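Local coordinates for type IV secretion protein Dot (Legionella pneumophila, PDB 6KS5), which acts as a deubiquitinase, probably a type IV secretion effector, that regulates the association of K63-linked polyubiquitin with the Legionella phagosome, at residues Phe131-Asn136 and Ala156-Asn161; Glu162-Tyr167 and Glu184-Gly189. One frame throughout, in Å; residues are numbered along the deposited sequence.

Contact 1: residues Phe131-Asn136 and Ala156-Asn161; sequences FSAFKN and ALYEAN
Phe134 and Tyr158 mark the nearest backbone approach, CA to CA 8.1 Å, of two helical segments whose axes come within 11.0 Å and cross at -69°. At that separation the space between Phe131-Asn136 and Ala156-Asn161 is bridged by side chains. Tyr158 reaches across: with CG beside its backbone N (chi1 -74°), the ring extends to the other helix and its OH donates a hydrogen bond to Ala133 O, OH to O 2.5 Å. The hydroxyl approaches that carbonyl well off the C=O direction, at 119°, and somewhat out of the carbonyl plane. Along the same ring, CE1 rests on the methyl of Ala133, and the hydroxyl also comes near Asn136 CB.

Leu157 adds to the apolar contact. Its CD2 methyl is shared between Ala133 CB (3.8 Å) and Phe134 CE1 (3.9 Å), and the leucine runs roughly at right angles to the phenylalanine side chain. Beyond it, Asn161 meets the rim of the Phe134 ring: ND2 lies in the ring plane, 3.9 Å from CZ, with the amide turned steeply against the ring. The same ND2 donates back to Leu157 O over 3.0 Å, while OD1 bonds to Tyr200 OH on helix 193-214, so both ends of the amide are engaged and its rotation is restrained.

A buried, mostly apolar interface thus carries one direct polar link: the phenol's polar end is satisfied by a backbone carbonyl, while Tyr137 packs edge-to-face with the Tyr158 ring.

Contact 2: residues Glu162-Tyr167 and Glu184-Gly189; sequences EAFLEY and EKYFVG
An aromatic cluster of Phe164, Tyr167 and Phe187 joins the first turns of helix 162-173 to the loop segment Glu184-Gly189. Phe164 and Tyr167, three residues apart on the helix, both point toward the loop, and Phe187 is the ring they share. The planes of Phe164 and Phe187 are only 15° from parallel, but with centroids 5.7 Å from each other they are offset so far that little of one ring lies over the other. Their contact is made by the outer ring atoms, closest between Phe164 CE1 and Phe187 CE2 at 3.5 Å. Tyr167 meets Phe187 differently: the planes stand at 60°, and Phe187 CD2 approaches the tyrosine at its edge, 3.8 Å from Tyr167 CE2. Having CG anti to the backbone N (chi1 -176°) carries the Tyr167 ring away from its helix, and the two side chains run antiparallel alongside one another.

Glu184 bends at its second torsion toward the Tyr167 hydroxyl, but the modelled approach is too close to be trusted and its nature is doubtful. Tyr186 adds a looser apolar contact, CD2 to Phe164 CE1 at 4.4 Å. Within the loop, Glu184 O accepts from both Phe187 N and Val188 N, fixing the turn that presents Phe187.

Helix 193-214 backs the cluster: Tyr200 stacks on Phe164, Ala196 touches Phe187, and Tyr186 packs on Ala203 while its OH bonds to Glu204. The loop is thereby held between helix 162-173 and the helix that follows it.

Contact 1 closes before contact 2 opens, and the two follow each other along the chain, helix 155-160 leading almost directly into helix 162-173. Their centres are 13 Å apart, on the same side of the chain's centre, contact 2 lying farther out, at about 27 Å against 17 Å. They meet physically: Leu165 CD2 packs on Phe134 CG at 3.5 Å, and Phe164 CE2 lies 3.7 Å from Phe134 CE2, making Phe134 common to both surroundings. Helix 193-214 touches both contacts. Together they tie helices 130-140, 155-160 and 162-173 and the loop beyond into one continuous helical region; neither contact includes a strand of the mixed sheet.

Contact 1: residues Phe131-Asn136 and Ala156-Asn161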
# COMPACT_ATOMS: atom_id res chain seq x y z
N PHE A 131 -3.42 -18.89 6.29
CA PHE A 131 -3.13 -20.30 6.55
C PHE A 131 -2.01 -20.81 5.66
O PHE A 131 -1.12 -21.54 6.11
CB PHE A 131 -4.39 -21.14 6.34
CG PHE A 131 -5.38 -21.04 7.45
CD1 PHE A 131 -4.97 -20.79 8.75
CD2 PHE A 131 -6.73 -21.21 7.19
CE1 PHE A 131 -5.89 -20.71 9.77
CE2 PHE A 131 -7.66 -21.12 8.21
CZ PHE A 131 -7.24 -20.87 9.51
N SER A 132 -2.05 -20.45 4.37
CA SER A 132 -1.00 -20.91 3.46
C SER A 132 0.29 -20.13 3.66
O SER A 132 1.38 -20.72 3.66
CB SER A 132 -1.49 -20.82 2.01
OG SER A 132 -2.74 -21.47 1.87
N ALA A 133 0.19 -18.81 3.83
CA ALA A 133 1.39 -18.00 3.98
C ALA A 133 2.15 -18.39 5.24
O ALA A 133 3.39 -18.47 5.22
CB ALA A 133 1.03 -16.52 4.01
N PHE A 134 1.44 -18.64 6.34
CA PHE A 134 2.10 -19.00 7.58
C PHE A 134 2.71 -20.39 7.49
O PHE A 134 3.89 -20.58 7.82
CB PHE A 134 1.10 -18.93 8.74
CG PHE A 134 0.91 -17.54 9.29
CD1 PHE A 134 1.22 -16.43 8.53
CD2 PHE A 134 0.43 -17.36 10.57
CE1 PHE A 134 1.05 -15.16 9.03
CE2 PHE A 134 0.26 -16.10 11.08
CZ PHE A 134 0.57 -14.99 10.31
N LYS A 135 1.93 -21.37 7.04
CA LYS A 135 2.48 -22.71 6.85
C LYS A 135 3.70 -22.67 5.95
O LYS A 135 4.74 -23.27 6.28
CB LYS A 135 1.40 -23.63 6.28
CG LYS A 135 0.36 -24.04 7.30
CD LYS A 135 -0.61 -25.04 6.72
CE LYS A 135 -2.04 -24.73 7.14
NZ LYS A 135 -2.99 -25.74 6.61
N ASN A 136 3.62 -21.95 4.83
CA ASN A 136 4.78 -21.77 3.98
C ASN A 136 5.93 -21.14 4.75
O ASN A 136 7.09 -21.54 4.58
CB ASN A 136 4.43 -20.90 2.77
CG ASN A 136 3.58 -21.63 1.76
OD1 ASN A 136 3.54 -22.85 1.75
ND2 ASN A 136 2.91 -20.87 0.90
N ALA A 156 4.80 -7.82 3.69
CA ALA A 156 4.10 -6.97 4.65
C ALA A 156 3.41 -7.81 5.72
O ALA A 156 3.39 -7.42 6.90
CB ALA A 156 3.08 -6.09 3.92
N LEU A 157 2.85 -8.96 5.33
CA LEU A 157 2.20 -9.83 6.30
C LEU A 157 3.23 -10.54 7.18
O LEU A 157 2.99 -10.74 8.38
CB LEU A 157 1.33 -10.85 5.58
CG LEU A 157 0.59 -11.87 6.44
CD1 LEU A 157 -0.79 -11.34 6.80
CD2 LEU A 157 0.48 -13.20 5.73
N TYR A 158 4.37 -10.91 6.60
CA TYR A 158 5.41 -11.58 7.38
C TYR A 158 6.07 -10.63 8.37
O TYR A 158 6.58 -11.07 9.41
CB TYR A 158 6.45 -12.18 6.44
CG TYR A 158 5.98 -13.43 5.72
CD1 TYR A 158 4.73 -13.96 5.97
CD2 TYR A 158 6.79 -14.08 4.81
CE1 TYR A 158 4.29 -15.10 5.33
CE2 TYR A 158 6.37 -15.23 4.16
CZ TYR A 158 5.12 -15.73 4.43
OH TYR A 158 4.68 -16.86 3.79
N GLU A 159 6.07 -9.32 8.08
CA GLU A 159 6.69 -8.37 8.99
C GLU A 159 5.76 -7.98 10.13
O GLU A 159 6.20 -7.82 11.27
CB GLU A 159 7.13 -7.12 8.22
CG GLU A 159 8.62 -7.10 7.95
CD GLU A 159 9.18 -5.69 7.85
OE1 GLU A 159 10.37 -5.55 7.51
OE2 GLU A 159 8.42 -4.73 8.10
N ALA A 160 4.46 -7.83 9.84
CA ALA A 160 3.52 -7.45 10.89
C ALA A 160 3.45 -8.50 11.99
O ALA A 160 3.42 -8.16 13.17
CB ALA A 160 2.14 -7.21 10.28
N ASN A 161 3.44 -9.78 11.61
CA ASN A 161 3.35 -10.88 12.57
C ASN A 161 4.68 -11.60 12.74
O ASN A 161 4.73 -12.82 12.91
CB ASN A 161 2.27 -11.88 12.15
CG ASN A 161 1.01 -11.20 11.67
OD1 ASN A 161 0.20 -10.72 12.47
ND2 ASN A 161 0.83 -11.14 10.36

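Contact 2: residues Glu162-Tyr167 and Glu184-Gly189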
# COMPACT_ATOMS: atom_id res chain seq x y z
N GLU A 162 5.78 -10.85 12.71
CA GLU A 162 7.11 -11.45 12.79
C GLU A 162 7.30 -12.21 14.10
O GLU A 162 7.85 -13.31 14.12
CB GLU A 162 8.18 -10.38 12.64
CG GLU A 162 9.61 -10.92 12.62
CD GLU A 162 10.50 -10.16 11.66
OE1 GLU A 162 9.98 -9.73 10.61
OE2 GLU A 162 11.70 -9.99 11.94
N ALA A 163 6.85 -11.62 15.22
CA ALA A 163 7.09 -12.24 16.52
C ALA A 163 6.37 -13.57 16.64
O ALA A 163 6.96 -14.56 17.09
CB ALA A 163 6.67 -11.28 17.63
N PHE A 164 5.10 -13.62 16.25
CA PHE A 164 4.36 -14.88 16.35
C PHE A 164 4.90 -15.92 15.37
O PHE A 164 4.97 -17.11 15.70
CB PHE A 164 2.87 -14.63 16.10
CG PHE A 164 2.08 -15.89 15.86
CD1 PHE A 164 1.57 -16.62 16.93
CD2 PHE A 164 1.84 -16.35 14.58
CE1 PHE A 164 0.85 -17.78 16.71
CE2 PHE A 164 1.12 -17.51 14.35
CZ PHE A 164 0.62 -18.22 15.42
N LEU A 165 5.29 -15.49 14.17
CA LEU A 165 5.78 -16.44 13.18
C LEU A 165 7.12 -17.03 13.60
O LEU A 165 7.36 -18.23 13.42
CB LEU A 165 5.87 -15.79 11.81
CG LEU A 165 4.56 -15.71 11.02
CD1 LEU A 165 4.67 -14.78 9.82
CD2 LEU A 165 4.10 -17.10 10.58
N GLU A 166 8.02 -16.21 14.15
CA GLU A 166 9.29 -16.74 14.63
C GLU A 166 9.08 -17.72 15.78
O GLU A 166 9.71 -18.78 15.82
CB GLU A 166 10.21 -15.60 15.07
CG GLU A 166 10.98 -14.97 13.93
CD GLU A 166 11.64 -16.01 13.03
OE1 GLU A 166 12.38 -16.87 13.56
OE2 GLU A 166 11.40 -15.96 11.81
N TYR A 167 8.19 -17.38 16.71
CA TYR A 167 7.79 -18.35 17.71
C TYR A 167 7.16 -19.57 17.06
O TYR A 167 7.46 -20.71 17.43
CB TYR A 167 6.84 -17.70 18.71
CG TYR A 167 6.44 -18.62 19.84
CD1 TYR A 167 7.32 -18.88 20.89
CD2 TYR A 167 5.20 -19.22 19.86
CE1 TYR A 167 6.96 -19.72 21.92
CE2 TYR A 167 4.83 -20.06 20.89
CZ TYR A 167 5.71 -20.31 21.91
OH TYR A 167 5.33 -21.15 22.93
N GLU A 184 1.83 -18.57 23.47
CA GLU A 184 1.59 -19.97 23.79
C GLU A 184 0.13 -20.24 24.14
O GLU A 184 -0.32 -21.39 24.08
CB GLU A 184 2.52 -20.41 24.92
CG GLU A 184 2.60 -21.92 25.13
CD GLU A 184 2.81 -22.72 23.85
OE1 GLU A 184 3.45 -22.21 22.90
OE2 GLU A 184 2.33 -23.87 23.81
N LYS A 185 -0.64 -19.19 24.46
CA LYS A 185 -2.07 -19.36 24.72
C LYS A 185 -2.78 -19.94 23.51
O LYS A 185 -3.67 -20.79 23.65
CB LYS A 185 -2.69 -18.02 25.12
CG LYS A 185 -2.20 -16.83 24.28
CD LYS A 185 -2.76 -15.50 24.78
CE LYS A 185 -4.23 -15.35 24.40
NZ LYS A 185 -4.68 -13.92 24.45
N TYR A 186 -2.40 -19.50 22.30
CA TYR A 186 -3.05 -19.97 21.08
C TYR A 186 -2.64 -21.39 20.69
O TYR A 186 -3.22 -21.94 19.75
CB TYR A 186 -2.75 -19.03 19.91
CG TYR A 186 -2.76 -17.55 20.23
CD1 TYR A 186 -3.95 -16.90 20.55
CD2 TYR A 186 -1.59 -16.80 20.19
CE1 TYR A 186 -3.96 -15.55 20.84
CE2 TYR A 186 -1.60 -15.45 20.47
CZ TYR A 186 -2.79 -14.83 20.80
OH TYR A 186 -2.81 -13.48 21.09
N PHE A 187 -1.67 -21.98 21.38
CA PHE A 187 -1.10 -23.27 20.99
C PHE A 187 -1.49 -24.42 21.91
O PHE A 187 -1.69 -25.54 21.42
CB PHE A 187 0.43 -23.16 20.91
CG PHE A 187 0.93 -22.54 19.64
CD1 PHE A 187 0.91 -23.26 18.45
CD2 PHE A 187 1.41 -21.24 19.62
CE1 PHE A 187 1.37 -22.70 17.27
CE2 PHE A 187 1.86 -20.68 18.44
CZ PHE A 187 1.84 -21.41 17.27
N VAL A 188 -1.59 -24.21 23.21
CA VAL A 188 -2.09 -25.26 24.08
C VAL A 188 -3.61 -25.35 23.93
O VAL A 188 -4.28 -24.35 23.65
CB VAL A 188 -1.68 -25.02 25.55
CG1 VAL A 188 -0.16 -25.13 25.70
CG2 VAL A 188 -2.17 -23.67 26.02
N GLY A 189 -4.15 -26.55 24.11
CA GLY A 189 -5.57 -26.77 23.85
C GLY A 189 -5.97 -26.52 22.41
O GLY A 189 -7.09 -26.09 22.14